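Local coordinates for protein 2,3-bisphosphoglycerate-independent phosphoglycerate mutase (Pyrococcus horikoshii, PDB 2ZKT) that probably catalyses the interconversion of 2-phosphoglycerate and 3-phosphoglycerate in glycolysis, as a metal-binding mutase that does not depend on 2,3-bisphosphoglycerate, at residues D50-G55 with Y70-T75; K197-V202 with N221-R226; M236-T239 with K243-A246; V361-A366 with G386-I391. All coordinates share one frame; numbering follows the deposited sequence.

Overall arrangement
Three of the four contacts belong to the lobe built round the eight-stranded mixed sheet, whereas interaction 2 lies in the lobe of the four-stranded antiparallel sheet, its centre about 47 Å from that of interaction 4. Interactions 2 and 3 are mostly buried; in interaction 1 each segment gives one buried and one exposed residue, while interaction 4 sets buried strand residues against partly exposed loop ones. Interaction 1 joins the other two members of its lobe: Asp50 forms a salt bridge with Arg390 of interaction 4, and Tyr70 OH probably hydrogen-bonds to Met236 O of interaction 3. Chemistry follows place: interaction 3 ends a helix through backbone bonding, while the side chains of interaction 4 meet purely through aliphatic carbons.

Interaction 1. Residues D50-G55 with Y70-T75; sequences DPIKPG and YDPYET
Immediately before Pro72 and Tyr73, which pack against Ile52 and Lys53, the carbonyl oxygen of Asp71 is gripped three times at the N-terminus of helix 72-75. Asp71 is the N-cap residue: its O accepts Thr75 N at 2.9 Å and also Glu74 N, while Thr75 OG1 donates to Asp71 O at 2.8 Å from 53° out of the carbonyl plane. A weak capping bond from Glu74 N to Asp71 OD1 adds to this first turn. These bonds order the first turn of the short helix, from which Pro72 and Tyr73 meet the loop after strand 45-50 of the mixed sheet, in this member of the alkaline phosphatase superfamily. Ile52 spreads its two branches over both partners. CG1 rests 4.2 Å from Pro72 CG, and CG2, anti to the backbone N, reaches Tyr73 CE2 at 3.6 Å. Ile52 also touches Thr62 of helix 60-67, so its side chain meets residues of two helices. Lys53 runs out fully extended across the end of Tyr73 at about a right angle, meeting the edge of the ring near its plane. There Lys53 CE lies 3.0 Å from Tyr73 OH, whereas NZ stands at 3.5 Å with an angle too poor for a hydrogen bond.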
loop_
_atom_site.group_PDB
_atom_site.type_symbol
_atom_site.label_atom_id
_atom_site.label_comp_id
_atom_site.label_asym_id
_atom_site.label_seq_id
_atom_site.Cartn_x
_atom_site.Cartn_y
_atom_site.Cartn_z
ATOM N N ASP B 50 -3.249 -8.874 -21.856
ATOM C CA ASP B 50 -4.632 -8.714 -22.278
ATOM C C ASP B 50 -5.214 -10.121 -22.158
ATOM O O ASP B 50 -4.766 -11.044 -22.837
ATOM C CB ASP B 50 -4.712 -8.242 -23.733
ATOM C CG ASP B 50 -4.258 -6.797 -23.904
ATOM O OD1 ASP B 50 -4.827 -5.905 -23.219
ATOM O OD2 ASP B 50 -3.345 -6.551 -24.728
ATOM N N PRO B 51 -6.183 -10.314 -21.244
ATOM C CA PRO B 51 -6.781 -11.653 -21.098
ATOM C C PRO B 51 -7.232 -12.155 -22.478
ATOM O O PRO B 51 -6.931 -13.274 -22.880
ATOM C CB PRO B 51 -7.978 -11.404 -20.177
ATOM C CG PRO B 51 -7.514 -10.230 -19.317
ATOM C CD PRO B 51 -6.782 -9.333 -20.303
ATOM N N ILE B 52 -7.943 -11.303 -23.214
ATOM C CA ILE B 52 -8.429 -11.695 -24.540
ATOM C C ILE B 52 -7.720 -10.933 -25.659
ATOM O O ILE B 52 -7.108 -11.532 -26.541
ATOM C CB ILE B 52 -9.965 -11.485 -24.628
ATOM C CG1 ILE B 52 -10.650 -12.361 -23.563
ATOM C CG2 ILE B 52 -10.479 -11.843 -26.019
ATOM C CD1 ILE B 52 -12.152 -12.224 -23.515
ATOM N N LYS B 53 -7.806 -9.607 -25.618
ATOM C CA LYS B 53 -7.170 -8.756 -26.616
ATOM C C LYS B 53 -7.371 -7.299 -26.190
ATOM O O LYS B 53 -8.224 -7.004 -25.350
ATOM C CB LYS B 53 -7.778 -8.999 -28.004
ATOM C CG LYS B 53 -9.295 -8.793 -28.100
ATOM C CD LYS B 53 -9.797 -8.979 -29.549
ATOM C CE LYS B 53 -11.317 -8.773 -29.635
ATOM N NZ LYS B 53 -11.846 -8.770 -31.027
ATOM N N PRO B 54 -6.580 -6.372 -26.758
ATOM C CA PRO B 54 -6.686 -4.941 -26.417
ATOM C C PRO B 54 -8.128 -4.405 -26.370
ATOM O O PRO B 54 -8.894 -4.529 -27.344
ATOM C CB PRO B 54 -5.857 -4.264 -27.510
ATOM C CG PRO B 54 -4.812 -5.295 -27.826
ATOM C CD PRO B 54 -5.603 -6.588 -27.848
ATOM N N GLY B 55 -8.491 -3.822 -25.228
ATOM C CA GLY B 55 -9.814 -3.239 -25.055
ATOM C C GLY B 55 -11.009 -4.178 -24.990
ATOM O O GLY B 55 -12.149 -3.711 -25.039
ATOM N N TYR B 70 -5.091 -21.329 -22.595
ATOM C CA TYR B 70 -5.952 -21.644 -23.734
ATOM C C TYR B 70 -6.446 -20.392 -24.449
ATOM O O TYR B 70 -6.423 -19.288 -23.894
ATOM C CB TYR B 70 -7.170 -22.459 -23.258
ATOM C CG TYR B 70 -6.802 -23.775 -22.595
ATOM C CD1 TYR B 70 -6.455 -24.903 -23.363
ATOM C CD2 TYR B 70 -6.743 -23.879 -21.206
ATOM C CE1 TYR B 70 -6.058 -26.094 -22.759
ATOM C CE2 TYR B 70 -6.342 -25.065 -20.587
ATOM C CZ TYR B 70 -6.001 -26.169 -21.365
ATOM O OH TYR B 70 -5.617 -27.341 -20.744
ATOM N N ASP B 71 -6.892 -20.581 -25.690
ATOM C CA ASP B 71 -7.446 -19.487 -26.484
ATOM C C ASP B 71 -8.949 -19.481 -26.170
ATOM O O ASP B 71 -9.683 -20.396 -26.563
ATOM C CB ASP B 71 -7.212 -19.737 -27.985
ATOM C CG ASP B 71 -7.836 -18.662 -28.867
ATOM O OD1 ASP B 71 -9.085 -18.627 -28.982
ATOM O OD2 ASP B 71 -7.076 -17.847 -29.440
ATOM N N PRO B 72 -9.419 -18.450 -25.448
ATOM C CA PRO B 72 -10.843 -18.353 -25.086
ATOM C C PRO B 72 -11.805 -18.381 -26.276
ATOM O O PRO B 72 -12.848 -19.033 -26.216
ATOM C CB PRO B 72 -10.915 -17.044 -24.286
ATOM C CG PRO B 72 -9.781 -16.223 -24.873
ATOM C CD PRO B 72 -8.676 -17.235 -25.041
ATOM N N TYR B 73 -11.452 -17.690 -27.361
ATOM C CA TYR B 73 -12.317 -17.660 -28.539
ATOM C C TYR B 73 -12.558 -19.033 -29.175
ATOM O O TYR B 73 -13.586 -19.237 -29.839
ATOM C CB TYR B 73 -11.754 -16.703 -29.601
ATOM C CG TYR B 73 -12.055 -15.236 -29.334
ATOM C CD1 TYR B 73 -13.338 -14.825 -28.947
ATOM C CD2 TYR B 73 -11.076 -14.254 -29.511
ATOM C CE1 TYR B 73 -13.637 -13.475 -28.748
ATOM C CE2 TYR B 73 -11.365 -12.902 -29.317
ATOM C CZ TYR B 73 -12.647 -12.519 -28.938
ATOM O OH TYR B 73 -12.942 -11.177 -28.765
ATOM N N GLU B 74 -11.634 -19.977 -28.972
ATOM C CA GLU B 74 -11.790 -21.316 -29.559
ATOM C C GLU B 74 -12.234 -22.395 -28.574
ATOM O O GLU B 74 -12.887 -23.373 -28.961
ATOM C CB GLU B 74 -10.478 -21.769 -30.202
ATOM C CG GLU B 74 -9.905 -20.798 -31.211
ATOM C CD GLU B 74 -8.819 -21.435 -32.055
ATOM O OE1 GLU B 74 -9.167 -22.277 -32.917
ATOM O OE2 GLU B 74 -7.626 -21.102 -31.848
ATOM N N THR B 75 -11.875 -22.227 -27.301
ATOM C CA THR B 75 -12.225 -23.223 -26.285
ATOM C C THR B 75 -13.557 -22.977 -25.565
ATOM O O THR B 75 -14.264 -23.927 -25.219
ATOM C CB THR B 75 -11.114 -23.316 -25.217
ATOM O OG1 THR B 75 -10.885 -22.014 -24.652
ATOM C CG2 THR B 75 -9.811 -23.818 -25.838
#

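Interaction 2. Residues K197-V202 with N221-R226; sequences KKAQEV and NYLLIR
Ala199 and Leu223 supply the apolar part of this helix-on-sheet contact, in which helix 186-203 packs against the start of strand 222-229, an outermost strand of the four-stranded antiparallel sheet. The methyl of Ala199 sits 3.8 Å from Leu223 CD1. The leucine side chain also touches Phe195 and Leu203 of the same helix and Val100 and Phe102 of the adjoining strand.

Contacts of the second kind set carbon against oxygen, and they centre on Gln200. Its CG lies anti to the backbone N (chi1 -164°), and the chain stays extended beyond it, which carries the aliphatic part past the backbone of Asn221; CG comes within 3.2 Å of Asn221 O. Further out, Gln200 OE1 approaches Tyr222 CD1 at 3.5 Å. The amide and ring planes stand 47° apart, so the two flat groups meet aslant and do not stack.

Polar pairing is left to groups beyond the two segments. Asn221 and Tyr222 both face Ala103 in a classic beta bulge, and Asn221 OD1 accepts a hydrogen bond from Leu105 N, fixing the carboxamide beside the bulge. The side-chain amides of Gln200 and Asn221 themselves stay 4.3 Å apart from OE1 to ND2. Helix and strand therefore meet here through van der Waals contact, apolar at Ala199 and carbon against oxygen at Gln200, while the bonds that set the strand's register are made to its neighbour in the sheet.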
loop_
_atom_site.group_PDB
_atom_site.type_symbol
_atom_site.label_atom_id
_atom_site.label_comp_id
_atom_site.label_asym_id
_atom_site.label_seq_id
_atom_site.Cartn_x
_atom_site.Cartn_y
_atom_site.Cartn_z
ATOM N N LYS B 197 -42.332 -23.484 -16.091
ATOM C CA LYS B 197 -43.734 -23.671 -15.719
ATOM C C LYS B 197 -43.880 -24.675 -14.567
ATOM O O LYS B 197 -44.553 -24.438 -13.569
ATOM C CB LYS B 197 -44.488 -24.187 -16.951
ATOM C CG LYS B 197 -44.759 -23.077 -17.974
ATOM C CD LYS B 197 -45.458 -23.607 -19.230
ATOM C CE LYS B 197 -45.870 -22.485 -20.192
ATOM N NZ LYS B 197 -46.567 -23.057 -21.345
ATOM N N LYS B 198 -43.247 -25.852 -14.755
ATOM C CA LYS B 198 -43.336 -26.890 -13.732
ATOM C C LYS B 198 -42.684 -26.444 -12.417
ATOM O O LYS B 198 -43.218 -26.621 -11.328
ATOM C CB LYS B 198 -42.647 -28.149 -14.260
ATOM C CG LYS B 198 -43.653 -29.183 -14.785
ATOM C CD LYS B 198 -42.962 -30.405 -15.400
ATOM C CE LYS B 198 -43.749 -30.984 -16.585
ATOM N NZ LYS B 198 -43.637 -32.445 -16.583
ATOM N N ALA B 199 -41.465 -25.881 -12.546
ATOM C CA ALA B 199 -40.745 -25.389 -11.372
ATOM C C ALA B 199 -41.600 -24.409 -10.560
ATOM O O ALA B 199 -41.643 -24.428 -9.335
ATOM C CB ALA B 199 -39.464 -24.696 -11.850
ATOM N N GLN B 200 -42.274 -23.503 -11.303
ATOM C CA GLN B 200 -43.097 -22.484 -10.646
ATOM C C GLN B 200 -44.129 -23.102 -9.691
ATOM O O GLN B 200 -44.397 -22.592 -8.608
ATOM C CB GLN B 200 -43.811 -21.675 -11.734
ATOM C CG GLN B 200 -44.384 -20.358 -11.200
ATOM C CD GLN B 200 -45.029 -19.592 -12.335
ATOM O OE1 GLN B 200 -44.608 -18.517 -12.735
ATOM N NE2 GLN B 200 -46.114 -20.205 -12.859
ATOM N N GLU B 201 -44.762 -24.203 -10.150
ATOM C CA GLU B 201 -45.755 -24.905 -9.344
ATOM C C GLU B 201 -45.155 -25.391 -8.022
ATOM O O GLU B 201 -45.714 -25.201 -6.947
ATOM C CB GLU B 201 -46.270 -26.100 -10.154
ATOM C CG GLU B 201 -47.131 -25.669 -11.347
ATOM C CD GLU B 201 -47.675 -26.900 -12.043
ATOM O OE1 GLU B 201 -47.749 -27.948 -11.412
ATOM O OE2 GLU B 201 -48.022 -26.799 -13.221
ATOM N N VAL B 202 -44.006 -26.082 -8.163
ATOM C CA VAL B 202 -43.291 -26.539 -6.968
ATOM C C VAL B 202 -42.939 -25.374 -6.033
ATOM O O VAL B 202 -43.157 -25.414 -4.824
ATOM C CB VAL B 202 -42.012 -27.250 -7.419
ATOM C CG1 VAL B 202 -41.317 -27.887 -6.215
ATOM C CG2 VAL B 202 -42.357 -28.335 -8.428
ATOM N N ASN B 221 -40.601 -17.408 -6.704
ATOM C CA ASN B 221 -41.473 -18.332 -7.431
ATOM C C ASN B 221 -41.118 -18.495 -8.908
ATOM O O ASN B 221 -41.770 -19.264 -9.629
ATOM C CB ASN B 221 -42.943 -17.887 -7.306
ATOM C CG ASN B 221 -43.256 -16.648 -8.139
ATOM O OD1 ASN B 221 -42.486 -15.675 -8.151
ATOM N ND2 ASN B 221 -44.398 -16.672 -8.834
ATOM N N TYR B 222 -40.097 -17.774 -9.370
ATOM C CA TYR B 222 -39.707 -17.907 -10.765
ATOM C C TYR B 222 -38.228 -18.248 -10.923
ATOM O O TYR B 222 -37.402 -17.973 -10.041
ATOM C CB TYR B 222 -40.041 -16.638 -11.556
ATOM C CG TYR B 222 -40.231 -16.933 -13.032
ATOM C CD1 TYR B 222 -41.237 -17.805 -13.461
ATOM C CD2 TYR B 222 -39.402 -16.355 -13.996
ATOM C CE1 TYR B 222 -41.413 -18.096 -14.812
ATOM C CE2 TYR B 222 -39.570 -16.641 -15.354
ATOM C CZ TYR B 222 -40.577 -17.510 -15.758
ATOM O OH TYR B 222 -40.753 -17.790 -17.102
ATOM N N LEU B 223 -37.899 -18.846 -12.063
ATOM C CA LEU B 223 -36.530 -19.265 -12.338
ATOM C C LEU B 223 -35.914 -18.554 -13.550
ATOM O O LEU B 223 -36.423 -18.685 -14.666
ATOM C CB LEU B 223 -36.522 -20.787 -12.570
ATOM C CG LEU B 223 -36.501 -21.703 -11.339
ATOM C CD1 LEU B 223 -36.012 -23.095 -11.703
ATOM C CD2 LEU B 223 -35.621 -21.067 -10.262
ATOM N N LEU B 224 -34.844 -17.781 -13.330
ATOM C CA LEU B 224 -34.166 -17.122 -14.456
ATOM C C LEU B 224 -32.954 -17.998 -14.800
ATOM O O LEU B 224 -32.020 -18.124 -14.006
ATOM C CB LEU B 224 -33.721 -15.695 -14.098
ATOM C CG LEU B 224 -34.862 -14.674 -13.931
ATOM C CD1 LEU B 224 -34.266 -13.269 -13.799
ATOM C CD2 LEU B 224 -35.816 -14.735 -15.126
ATOM N N ILE B 225 -33.004 -18.615 -15.986
ATOM C CA ILE B 225 -31.956 -19.528 -16.457
ATOM C C ILE B 225 -31.136 -18.925 -17.590
ATOM O O ILE B 225 -31.677 -18.494 -18.610
ATOM C CB ILE B 225 -32.571 -20.858 -16.977
ATOM C CG1 ILE B 225 -33.518 -21.453 -15.925
ATOM C CG2 ILE B 225 -31.462 -21.854 -17.293
ATOM C CD1 ILE B 225 -34.283 -22.677 -16.410
ATOM N N ARG B 226 -29.816 -18.924 -17.418
ATOM C CA ARG B 226 -28.935 -18.362 -18.429
ATOM C C ARG B 226 -27.547 -19.004 -18.413
ATOM O O ARG B 226 -27.302 -19.976 -17.687
ATOM C CB ARG B 226 -28.829 -16.848 -18.201
ATOM C CG ARG B 226 -28.423 -16.461 -16.782
ATOM C CD ARG B 226 -28.772 -15.000 -16.499
ATOM N NE ARG B 226 -28.477 -14.143 -17.652
ATOM C CZ ARG B 226 -28.541 -12.808 -17.647
ATOM N NH1 ARG B 226 -28.890 -12.155 -16.537
ATOM N NH2 ARG B 226 -28.261 -12.125 -18.758
#

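Interaction 3. Residues M236-T239 with K243-A246; sequences MKFT and KVKA
Thr239 and Val244 close a Schellman motif, the turn that ends helix 238-242 and hands the chain on to strand 246-249 of the mixed sheet. Its diagnostic hydrogen bond runs from Val244 N to Thr239 O, 3.0 Å long with an angle of 152° at the hydrogen. The donor lies in the carbonyl plane, on a lone pair of the oxygen. Lys243, the C-prime residue, makes the reversal possible with its positive phi of 57°, and its N is bonded to Glu240 O. The ammonium group of Lys243 leaves the turn for a salt bridge with Glu408.

A softer CH contact runs the other way between the same two residues. Thr239 CA lies 3.4 Å from Val244 O, so each backbone offers the other both a donor and an acceptor. Thr239 CG2 also comes within 3.4 Å of Val244 O.

Apolar packing is carried by Phe238. Its CG is anti to the backbone N (chi1 -166°), which turns the ring toward Val244 and Ala246, whose aliphatic groups it meets obliquely. Phe264, Phe296 and Trp242 bring further rings to it, and Val397 and Met401 of helix 396-403 also touch it, making Phe238 part of an aromatic cluster beside the sheet. Across the turn, Phe238 CE2 stands 4.2 Å from Val244 CG2, and CD2 lies 4.0 Å from the methyl of Ala246.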
loop_
_atom_site.group_PDB
_atom_site.type_symbol
_atom_site.label_atom_id
_atom_site.label_comp_id
_atom_site.label_asym_id
_atom_site.label_seq_id
_atom_site.Cartn_x
_atom_site.Cartn_y
_atom_site.Cartn_z
ATOM N N MET B 236 -6.327 -30.942 -25.030
ATOM C CA MET B 236 -6.021 -31.847 -23.932
ATOM C C MET B 236 -5.976 -31.068 -22.619
ATOM O O MET B 236 -5.939 -29.833 -22.614
ATOM C CB MET B 236 -4.675 -32.538 -24.185
ATOM C CG MET B 236 -3.507 -31.588 -24.401
ATOM S SD MET B 236 -1.998 -32.478 -24.859
ATOM C CE MET B 236 -2.203 -32.553 -26.644
ATOM N N LYS B 237 -5.973 -31.791 -21.502
ATOM C CA LYS B 237 -5.939 -31.147 -20.196
ATOM C C LYS B 237 -4.557 -30.537 -19.892
ATOM O O LYS B 237 -3.544 -30.887 -20.519
ATOM C CB LYS B 237 -6.343 -32.159 -19.111
ATOM C CG LYS B 237 -7.454 -33.116 -19.568
ATOM C CD LYS B 237 -8.315 -33.624 -18.411
ATOM C CE LYS B 237 -9.336 -32.571 -17.976
ATOM N NZ LYS B 237 -10.214 -33.035 -16.852
ATOM N N PHE B 238 -4.542 -29.606 -18.935
ATOM C CA PHE B 238 -3.325 -28.910 -18.510
ATOM C C PHE B 238 -2.238 -29.922 -18.108
ATOM O O PHE B 238 -1.110 -29.887 -18.617
ATOM C CB PHE B 238 -3.661 -28.003 -17.311
ATOM C CG PHE B 238 -2.596 -26.985 -16.983
ATOM C CD1 PHE B 238 -2.594 -25.735 -17.607
ATOM C CD2 PHE B 238 -1.621 -27.264 -16.024
ATOM C CE1 PHE B 238 -1.641 -24.770 -17.283
ATOM C CE2 PHE B 238 -0.654 -26.310 -15.687
ATOM C CZ PHE B 238 -0.667 -25.051 -16.319
ATOM N N THR B 239 -2.606 -30.823 -17.192
ATOM C CA THR B 239 -1.710 -31.862 -16.675
ATOM C C THR B 239 -0.992 -32.644 -17.768
ATOM O O THR B 239 0.227 -32.834 -17.700
ATOM C CB THR B 239 -2.484 -32.877 -15.789
ATOM O OG1 THR B 239 -3.687 -33.277 -16.471
ATOM C CG2 THR B 239 -2.841 -32.257 -14.426
ATOM N N LYS B 243 2.639 -32.110 -18.856
ATOM C CA LYS B 243 3.192 -33.260 -18.118
ATOM C C LYS B 243 3.586 -32.874 -16.691
ATOM O O LYS B 243 4.745 -33.020 -16.281
ATOM C CB LYS B 243 4.414 -33.821 -18.854
ATOM C CG LYS B 243 4.137 -34.152 -20.321
ATOM C CD LYS B 243 5.408 -34.577 -21.039
ATOM C CE LYS B 243 5.139 -34.863 -22.511
ATOM N NZ LYS B 243 6.387 -35.239 -23.235
ATOM N N VAL B 244 2.601 -32.393 -15.936
ATOM C CA VAL B 244 2.827 -31.971 -14.564
ATOM C C VAL B 244 1.624 -32.323 -13.684
ATOM O O VAL B 244 0.530 -32.650 -14.190
ATOM C CB VAL B 244 3.011 -30.422 -14.481
ATOM C CG1 VAL B 244 4.220 -29.976 -15.307
ATOM C CG2 VAL B 244 1.732 -29.724 -14.967
ATOM N N LYS B 245 1.844 -32.274 -12.366
ATOM C CA LYS B 245 0.764 -32.496 -11.407
ATOM C C LYS B 245 0.398 -31.053 -11.081
ATOM O O LYS B 245 1.285 -30.248 -10.752
ATOM C CB LYS B 245 1.261 -33.213 -10.138
ATOM C CG LYS B 245 1.674 -34.663 -10.367
ATOM C CD LYS B 245 2.243 -35.285 -9.095
ATOM C CE LYS B 245 2.675 -36.730 -9.339
ATOM N NZ LYS B 245 3.266 -37.362 -8.115
ATOM N N ALA B 246 -0.887 -30.717 -11.200
ATOM C CA ALA B 246 -1.336 -29.356 -10.948
ATOM C C ALA B 246 -2.461 -29.259 -9.915
ATOM O O ALA B 246 -3.486 -29.940 -10.031
ATOM C CB ALA B 246 -1.779 -28.717 -12.272
#

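Interaction 4. Residues V361-A366 with G386-I391; sequences VPLLIA and GGLGRI
Leu388 and Ile391 reach from the loop 386-391 to Leu363 and Ile365, which lie on one face of strand 361-366 in the mixed sheet. The loop begins with a type I beta turn from Gly386 to Gly389, closed by a backbone bond from Gly389 N to Gly386 O at 3.3 Å. Gly387 ties this turn to a metal site, for its N donates to OD2 of Asp373, a ligand of the bound calcium. Leu388 follows, and a single methyl, CD1, serves both strand residues: it lies 3.5 Å from Ile365 CD1 and 4.1 Å from Leu363 CD2. Leu388 also touches Ile45 of strand 45-50, the neighbour of 361-366. After Gly389, whose phi is positive, the chain turns a corner at Arg390 and enters the last strand. Ile391 then adds the tip of its longer branch, CD1 meeting Leu363 CD2 at 3.7 Å. Leu363 CD2 thus meets a methyl from each of the two loop residues. With only methyl and methylene groups meeting side chain to side chain, the loop is held on this face of strand 361-366 by dispersion and by exclusion of water, while its polar ties, the Arg390 salt bridge and the Ile391 backbone bond, go to Asp50.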
loop_
_atom_site.group_PDB
_atom_site.type_symbol
_atom_site.label_atom_id
_atom_site.label_comp_id
_atom_site.label_asym_id
_atom_site.label_seq_id
_atom_site.Cartn_x
_atom_site.Cartn_y
_atom_site.Cartn_z
ATOM N N VAL B 361 -3.765 -6.010 -17.844
ATOM C CA VAL B 361 -3.517 -6.211 -16.426
ATOM C C VAL B 361 -2.037 -6.329 -16.080
ATOM O O VAL B 361 -1.274 -7.007 -16.768
ATOM C CB VAL B 361 -4.249 -7.493 -15.936
ATOM C CG1 VAL B 361 -4.125 -7.629 -14.417
ATOM C CG2 VAL B 361 -5.711 -7.440 -16.345
ATOM N N PRO B 362 -1.614 -5.673 -14.986
ATOM C CA PRO B 362 -0.200 -5.754 -14.607
ATOM C C PRO B 362 0.169 -7.202 -14.311
ATOM O O PRO B 362 -0.621 -7.960 -13.736
ATOM C CB PRO B 362 -0.111 -4.833 -13.376
ATOM C CG PRO B 362 -1.502 -4.880 -12.816
ATOM C CD PRO B 362 -2.375 -4.835 -14.037
ATOM N N LEU B 363 1.382 -7.572 -14.724
ATOM C CA LEU B 363 1.889 -8.928 -14.559
ATOM C C LEU B 363 3.340 -8.908 -14.089
ATOM O O LEU B 363 4.138 -8.097 -14.549
ATOM C CB LEU B 363 1.827 -9.667 -15.914
ATOM C CG LEU B 363 2.637 -10.972 -16.079
ATOM C CD1 LEU B 363 2.167 -12.003 -15.042
ATOM C CD2 LEU B 363 2.463 -11.531 -17.493
ATOM N N LEU B 364 3.684 -9.812 -13.177
ATOM C CA LEU B 364 5.062 -9.892 -12.731
ATOM C C LEU B 364 5.463 -11.367 -12.664
ATOM O O LEU B 364 4.640 -12.236 -12.354
ATOM C CB LEU B 364 5.240 -9.211 -11.366
ATOM C CG LEU B 364 4.958 -9.911 -10.025
ATOM C CD1 LEU B 364 5.944 -11.044 -9.777
ATOM C CD2 LEU B 364 5.109 -8.873 -8.907
ATOM N N ILE B 365 6.724 -11.638 -12.986
ATOM C CA ILE B 365 7.261 -12.984 -12.927
ATOM C C ILE B 365 8.635 -12.885 -12.265
ATOM O O ILE B 365 9.469 -12.043 -12.647
ATOM C CB ILE B 365 7.425 -13.603 -14.331
ATOM C CG1 ILE B 365 6.072 -13.604 -15.059
ATOM C CG2 ILE B 365 7.969 -15.025 -14.205
ATOM C CD1 ILE B 365 6.157 -14.101 -16.504
ATOM N N ALA B 366 8.870 -13.734 -11.267
ATOM C CA ALA B 366 10.142 -13.731 -10.560
ATOM C C ALA B 366 10.545 -15.162 -10.221
ATOM O O ALA B 366 9.687 -16.038 -10.061
ATOM C CB ALA B 366 10.035 -12.889 -9.284
ATOM N N GLY B 386 7.755 -2.700 -18.181
ATOM C CA GLY B 386 8.379 -4.002 -17.971
ATOM C C GLY B 386 8.971 -4.656 -19.215
ATOM O O GLY B 386 8.488 -4.472 -20.334
ATOM N N GLY B 387 10.020 -5.446 -18.992
ATOM C CA GLY B 387 10.704 -6.155 -20.063
ATOM C C GLY B 387 9.920 -7.253 -20.778
ATOM O O GLY B 387 10.358 -7.697 -21.839
ATOM N N LEU B 388 8.782 -7.691 -20.223
ATOM C CA LEU B 388 7.975 -8.736 -20.883
ATOM C C LEU B 388 7.151 -8.147 -22.021
ATOM O O LEU B 388 6.702 -8.877 -22.922
ATOM C CB LEU B 388 7.011 -9.422 -19.900
ATOM C CG LEU B 388 7.595 -10.399 -18.862
ATOM C CD1 LEU B 388 6.498 -10.847 -17.862
ATOM C CD2 LEU B 388 8.191 -11.603 -19.602
ATOM N N GLY B 389 6.955 -6.826 -21.974
ATOM C CA GLY B 389 6.166 -6.148 -22.991
ATOM C C GLY B 389 4.678 -6.416 -22.803
ATOM O O GLY B 389 4.248 -6.868 -21.740
ATOM N N ARG B 390 3.885 -6.140 -23.838
ATOM C CA ARG B 390 2.440 -6.358 -23.785
ATOM C C ARG B 390 2.134 -7.708 -24.446
ATOM O O ARG B 390 2.240 -7.852 -25.669
ATOM C CB ARG B 390 1.704 -5.227 -24.515
ATOM C CG ARG B 390 0.189 -5.376 -24.503
ATOM C CD ARG B 390 -0.506 -4.069 -24.892
ATOM N NE ARG B 390 -1.951 -4.134 -24.644
ATOM C CZ ARG B 390 -2.774 -3.083 -24.673
ATOM N NH1 ARG B 390 -2.312 -1.860 -24.939
ATOM N NH2 ARG B 390 -4.069 -3.258 -24.431
ATOM N N ILE B 391 1.758 -8.694 -23.628
ATOM C CA ILE B 391 1.460 -10.047 -24.116
ATOM C C ILE B 391 -0.004 -10.444 -23.866
ATOM O O ILE B 391 -0.778 -9.661 -23.290
ATOM C CB ILE B 391 2.362 -11.071 -23.398
ATOM C CG1 ILE B 391 2.012 -11.115 -21.905
ATOM C CG2 ILE B 391 3.818 -10.677 -23.551
ATOM C CD1 ILE B 391 2.981 -11.942 -21.087
#